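Local coordinates for protein ribose-phosphate pyrophosphokinase (Thermus thermophilus, PDB 7PN0) that makes phosphoribosyl pyrophosphate (PRPP) by transferring the diphosphate of ATP to ribose 5-phosphate, at residues 93-98 and 218-223. Sequence-based numbering, arbitrary orientation.
Sequences YARSDK and DDEIST. With ADP (adenosine-5'-diphosphate), chain C; SO4 (sulfate ion), chain D; SO4 (sulfate ion), chain G.
Arg-95 reaches across to Glu-220 and forms the salt bridge that joins the two segments. Its NH1 lies 3.0 Å from Glu-220 OE1. The guanidinium and carboxylate planes stand 89° apart, so the two groups do not meet as a flat, two-pronged pair. The carboxylate also lies against the aliphatic part of the arginine, with Arg-95 CD 3.5 Å from Glu-220 OE1. Glu-220 OE2 accepts a hydrogen bond from Tyr-90 OH, which helps fix the rotation of the carboxylate. The arginine chain is extended at chi2 and bends at chi3 (58°). This bend lays the guanidinium over the adenine of ADP. Adenine N3 sits over the centre of one guanidinium face, 3.3 Å above its plane. Arg-95 CB touches the same base near C5 and C6. Ser-222 approaches more loosely, its OG 3.8 Å from Arg-95 NH1. The backbone N of Ser-222 donates to O4 of the chain D sulfate at 2.8 Å. An alanine in place of Arg-95 would probably leave Glu-220 OE1 without its charged mate and uncover part of the adenine. The rest of segment 93-98 continues the nucleotide site. Ser-96 OG donates to adenine N7 at 2.7 Å, and Lys-98 NZ binds the alpha-phosphate oxygen O1A while bridging to Asp-97. Asn-36 of the second subunit also bonds to ADP. The contact thus links the loop after strand 83-88, in the N-terminal half, to the DDEIST segment of the C-terminal half. DDEIST is consistent with the PRPP signature of the PRTase-like fold, which in PRPP synthetases forms the ribose 5-phosphate loop. The sulfate held by Thr-223 OG1 may mimic the 5-phosphate of ribose 5-phosphate. A nucleotide site beside this loop, completed by a loop of a neighbouring subunit, is typical of PRPP synthetases.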
ATOM      1  N   TYR A  93      12.693  -9.067  19.911  1.00 12.22           N
ATOM      2  CA  TYR A  93      11.562  -9.816  19.317  1.00 12.89           C
ATOM      3  C   TYR A  93      12.011 -10.649  18.118  1.00 13.26           C
ATOM      4  O   TYR A  93      11.143 -11.416  17.589  1.00 12.53           O
ATOM      5  CB  TYR A  93      10.376  -8.914  18.995  1.00 12.66           C
ATOM      6  CG  TYR A  93       9.494  -8.550  20.164  1.00 13.69           C
ATOM      7  CD1 TYR A  93       8.560  -9.463  20.656  1.00 14.52           C
ATOM      8  CD2 TYR A  93       9.587  -7.308  20.778  1.00 13.39           C
ATOM      9  CE1 TYR A  93       7.708  -9.152  21.702  1.00 14.04           C
ATOM     10  CE2 TYR A  93       8.747  -6.980  21.827  1.00 13.87           C
ATOM     11  CZ  TYR A  93       7.795  -7.891  22.276  1.00 14.51           C
ATOM     12  OH  TYR A  93       7.000  -7.581  23.328  1.00 14.72           O
ATOM     13  N   ALA A  94      13.291 -10.629  17.738  1.00 12.75           N
ATOM     14  CA  ALA A  94      13.798 -11.577  16.719  1.00 14.33           C
ATOM     15  C   ALA A  94      13.574 -13.008  17.243  1.00 13.77           C
ATOM     16  O   ALA A  94      13.554 -13.925  16.445  1.00 16.32           O
ATOM     17  CB  ALA A  94      15.247 -11.321  16.358  1.00 13.87           C
ATOM     18  N   ARG A  95      13.420 -13.220  18.540  1.00 13.54           N
ATOM     19  CA  ARG A  95      13.188 -14.588  19.069  1.00 15.95           C
ATOM     20  C   ARG A  95      11.786 -15.065  18.691  1.00 15.47           C
ATOM     21  O   ARG A  95      11.535 -16.243  18.740  1.00 16.17           O
ATOM     22  CB  ARG A  95      13.341 -14.618  20.584  1.00 17.71           C
ATOM     23  CG  ARG A  95      14.756 -14.334  21.026  1.00 21.34           C
ATOM     24  CD  ARG A  95      14.998 -14.376  22.527  1.00 24.63           C
ATOM     25  NE  ARG A  95      14.642 -15.673  23.101  1.00 25.82           N
ATOM     26  CZ  ARG A  95      14.697 -15.946  24.406  1.00 27.46           C
ATOM     27  NH1 ARG A  95      15.111 -15.012  25.260  1.00 27.46           N
ATOM     28  NH2 ARG A  95      14.313 -17.139  24.825  1.00 27.54           N
ATOM     29  N   SER A  96      10.881 -14.141  18.412  1.00 14.01           N
ATOM     30  CA  SER A  96       9.468 -14.440  18.073  1.00 13.94           C
ATOM     31  C   SER A  96       9.375 -14.544  16.558  1.00 14.67           C
ATOM     32  O   SER A  96       8.736 -13.663  15.914  1.00 11.74           O
ATOM     33  CB  SER A  96       8.544 -13.378  18.615  1.00 15.17           C
ATOM     34  OG  SER A  96       8.592 -13.318  20.032  1.00 14.63           O
ATOM     35  N   ASP A  97      10.006 -15.583  16.012  1.00 14.68           N
ATOM     36  CA  ASP A  97      10.344 -15.633  14.569  1.00 14.57           C
ATOM     37  C   ASP A  97       9.618 -16.794  13.880  1.00 14.01           C
ATOM     38  O   ASP A  97       9.850 -16.995  12.708  1.00 13.17           O
ATOM     39  CB  ASP A  97      11.863 -15.712  14.394  1.00 14.39           C
ATOM     40  CG  ASP A  97      12.472 -16.993  14.949  1.00 17.14           C
ATOM     41  OD1 ASP A  97      11.743 -17.713  15.697  1.00 19.32           O
ATOM     42  OD2 ASP A  97      13.571 -17.345  14.501  1.00 15.71           O
ATOM     43  N   LYS A  98       8.782 -17.547  14.590  1.00 16.02           N
ATOM     44  CA  LYS A  98       8.098 -18.704  13.978  1.00 19.23           C
ATOM     45  C   LYS A  98       6.739 -18.903  14.645  1.00 18.85           C
ATOM     46  O   LYS A  98       6.510 -18.453  15.802  1.00 17.10           O
ATOM     47  CB  LYS A  98       8.980 -19.940  14.114  1.00 20.10           C
ATOM     48  CG  LYS A  98       9.164 -20.416  15.535  1.00 23.67           C
ATOM     49  CD  LYS A  98      10.074 -21.630  15.665  1.00 28.95           C
ATOM     50  CE  LYS A  98      11.512 -21.359  15.316  1.00 32.09           C
ATOM     51  NZ  LYS A  98      12.096 -20.362  16.233  1.00 34.20           N
ATOM     52  N   ASP A 218      27.200 -17.231  22.572  1.00 18.76           N
ATOM     53  CA  ASP A 218      25.768 -17.240  22.203  1.00 18.60           C
ATOM     54  C   ASP A 218      25.395 -15.914  21.547  1.00 19.16           C
ATOM     55  O   ASP A 218      26.184 -14.954  21.625  1.00 16.70           O
ATOM     56  CB  ASP A 218      24.894 -17.558  23.414  1.00 19.55           C
ATOM     57  CG  ASP A 218      23.607 -18.296  23.040  1.00 21.50           C
ATOM     58  OD1 ASP A 218      23.482 -18.712  21.858  1.00 20.47           O
ATOM     59  OD2 ASP A 218      22.751 -18.468  23.927  1.00 22.53           O
ATOM     60  N   ASP A 219      24.211 -15.841  20.944  1.00 17.65           N
ATOM     61  CA  ASP A 219      23.721 -14.534  20.430  1.00 17.73           C
ATOM     62  C   ASP A 219      23.408 -13.640  21.635  1.00 16.11           C
ATOM     63  O   ASP A 219      23.663 -12.407  21.597  1.00 16.22           O
ATOM     64  CB  ASP A 219      22.522 -14.712  19.484  1.00 17.86           C
ATOM     65  CG  ASP A 219      21.311 -15.387  20.102  1.00 19.93           C
ATOM     66  OD1 ASP A 219      21.505 -16.417  20.778  1.00 21.88           O
ATOM     67  OD2 ASP A 219      20.156 -14.885  19.915  1.00 20.73           O
ATOM     68  N   GLU A 220      22.808 -14.201  22.678  1.00 16.85           N
ATOM     69  CA  GLU A 220      22.374 -13.375  23.810  1.00 18.14           C
ATOM     70  C   GLU A 220      22.462 -14.188  25.098  1.00 18.75           C
ATOM     71  O   GLU A 220      22.509 -15.376  25.039  1.00 21.39           O
ATOM     72  CB  GLU A 220      20.949 -12.853  23.642  1.00 19.53           C
ATOM     73  CG  GLU A 220      19.891 -13.918  23.482  1.00 19.03           C
ATOM     74  CD  GLU A 220      18.499 -13.346  23.595  1.00 20.48           C
ATOM     75  OE1 GLU A 220      17.785 -13.732  24.560  1.00 24.44           O
ATOM     76  OE2 GLU A 220      18.117 -12.514  22.718  1.00 20.71           O
ATOM     77  N   ILE A 221      22.570 -13.462  26.199  1.00 19.45           N
ATOM     78  CA  ILE A 221      22.371 -13.968  27.579  1.00 19.36           C
ATOM     79  C   ILE A 221      21.213 -13.166  28.160  1.00 19.69           C
ATOM     80  O   ILE A 221      21.345 -11.924  28.313  1.00 18.39           O
ATOM     81  CB  ILE A 221      23.664 -13.829  28.384  1.00 20.32           C
ATOM     82  CG1 ILE A 221      24.808 -14.618  27.748  1.00 21.46           C
ATOM     83  CG2 ILE A 221      23.435 -14.244  29.818  1.00 20.56           C
ATOM     84  CD1 ILE A 221      26.168 -14.039  28.047  1.00 24.25           C
ATOM     85  N   SER A 222      20.097 -13.843  28.409  1.00 18.71           N
ATOM     86  CA  SER A 222      18.910 -13.282  29.082  1.00 18.01           C
ATOM     87  C   SER A 222      18.951 -13.641  30.567  1.00 20.60           C
ATOM     88  O   SER A 222      19.440 -12.805  31.363  1.00 20.48           O
ATOM     89  CB  SER A 222      17.637 -13.707  28.369  1.00 21.12           C
ATOM     90  OG  SER A 222      17.564 -15.126  28.197  1.00 21.42           O
ATOM     91  N   THR A 223      18.467 -14.823  30.922  1.00 20.20           N
ATOM     92  CA  THR A 223      18.396 -15.333  32.312  1.00 20.36           C
ATOM     93  C   THR A 223      19.667 -16.107  32.684  1.00 20.34           C
ATOM     94  O   THR A 223      19.782 -16.499  33.870  1.00 23.40           O
ATOM     95  CB  THR A 223      17.181 -16.241  32.498  1.00 20.43           C
ATOM     96  OG1 THR A 223      17.366 -17.411  31.715  1.00 20.65           O
ATOM     97  CG2 THR A 223      15.886 -15.573  32.110  1.00 20.87           C
TER
HETATM   98  PB  ADP C 401      15.230 -20.732  19.988  1.00 72.45           P
HETATM   99  O1B ADP C 401      16.423 -21.013  19.065  1.00 64.41           O
HETATM  100  O2B ADP C 401      14.427 -19.530  19.551  1.00 60.93           O
HETATM  101  O3B ADP C 401      15.514 -20.735  21.478  1.00 53.72           O
HETATM  102  PA  ADP C 401      12.793 -22.008  20.054  1.00 75.26           P
HETATM  103  O1A ADP C 401      12.120 -21.172  19.010  1.00 72.25           O
HETATM  104  O2A ADP C 401      12.329 -23.413  20.242  1.00 75.60           O
HETATM  105  O3A ADP C 401      14.353 -22.048  19.757  1.00 62.92           O
HETATM  106  O5' ADP C 401      12.814 -21.215  21.474  1.00 63.96           O
HETATM  107  C5' ADP C 401      11.929 -20.077  21.702  1.00 47.85           C
HETATM  108  C4' ADP C 401      11.381 -20.084  23.118  1.00 41.11           C
HETATM  109  O4' ADP C 401      11.425 -18.719  23.628  1.00 28.56           O
HETATM  110  C3' ADP C 401       9.915 -20.518  23.281  1.00 39.98           C
HETATM  111  O3' ADP C 401       9.413 -21.336  22.228  1.00 41.68           O
HETATM  112  C2' ADP C 401       9.177 -19.197  23.096  1.00 30.60           C
HETATM  113  O2' ADP C 401       7.927 -19.238  23.731  1.00 40.46           O
HETATM  114  C1' ADP C 401      10.130 -18.189  23.736  1.00 26.60           C
HETATM  115  N9  ADP C 401      10.102 -16.876  23.089  1.00 20.25           N
HETATM  116  C8  ADP C 401       9.492 -16.526  21.899  1.00 20.57           C
HETATM  117  N7  ADP C 401       9.605 -15.246  21.604  1.00 16.24           N
HETATM  118  C5  ADP C 401      10.318 -14.723  22.672  1.00 16.25           C
HETATM  119  C6  ADP C 401      10.755 -13.424  22.972  1.00 16.42           C
HETATM  120  N6  ADP C 401      10.555 -12.390  22.156  1.00 16.26           N
HETATM  121  N1  ADP C 401      11.445 -13.223  24.130  1.00 16.78           N
HETATM  122  C2  ADP C 401      11.669 -14.286  24.915  1.00 17.35           C
HETATM  123  N3  ADP C 401      11.320 -15.554  24.724  1.00 18.29           N
HETATM  124  C4  ADP C 401      10.622 -15.715  23.590  1.00 18.99           C
HETATM  125  S   SO4 D 402      20.876 -17.776  28.250  1.00 25.56           S
HETATM  126  O1  SO4 D 402      22.184 -18.208  28.750  1.00 22.84           O
HETATM  127  O2  SO4 D 402      20.985 -17.519  26.834  1.00 25.91           O
HETATM  128  O3  SO4 D 402      19.920 -18.851  28.462  1.00 26.87           O
HETATM  129  O4  SO4 D 402      20.457 -16.554  28.896  1.00 22.83           O
HETATM  130  S   SO4 G 405      15.342 -20.170  32.828  1.00 42.69           S
HETATM  131  O1  SO4 G 405      16.651 -20.579  32.416  1.00 43.55           O
HETATM  132  O2  SO4 G 405      15.015 -18.888  32.291  1.00 40.41           O
HETATM  133  O3  SO4 G 405      14.418 -21.148  32.355  1.00 48.28           O
HETATM  134  O4  SO4 G 405      15.284 -20.081  34.259  1.00 47.98           O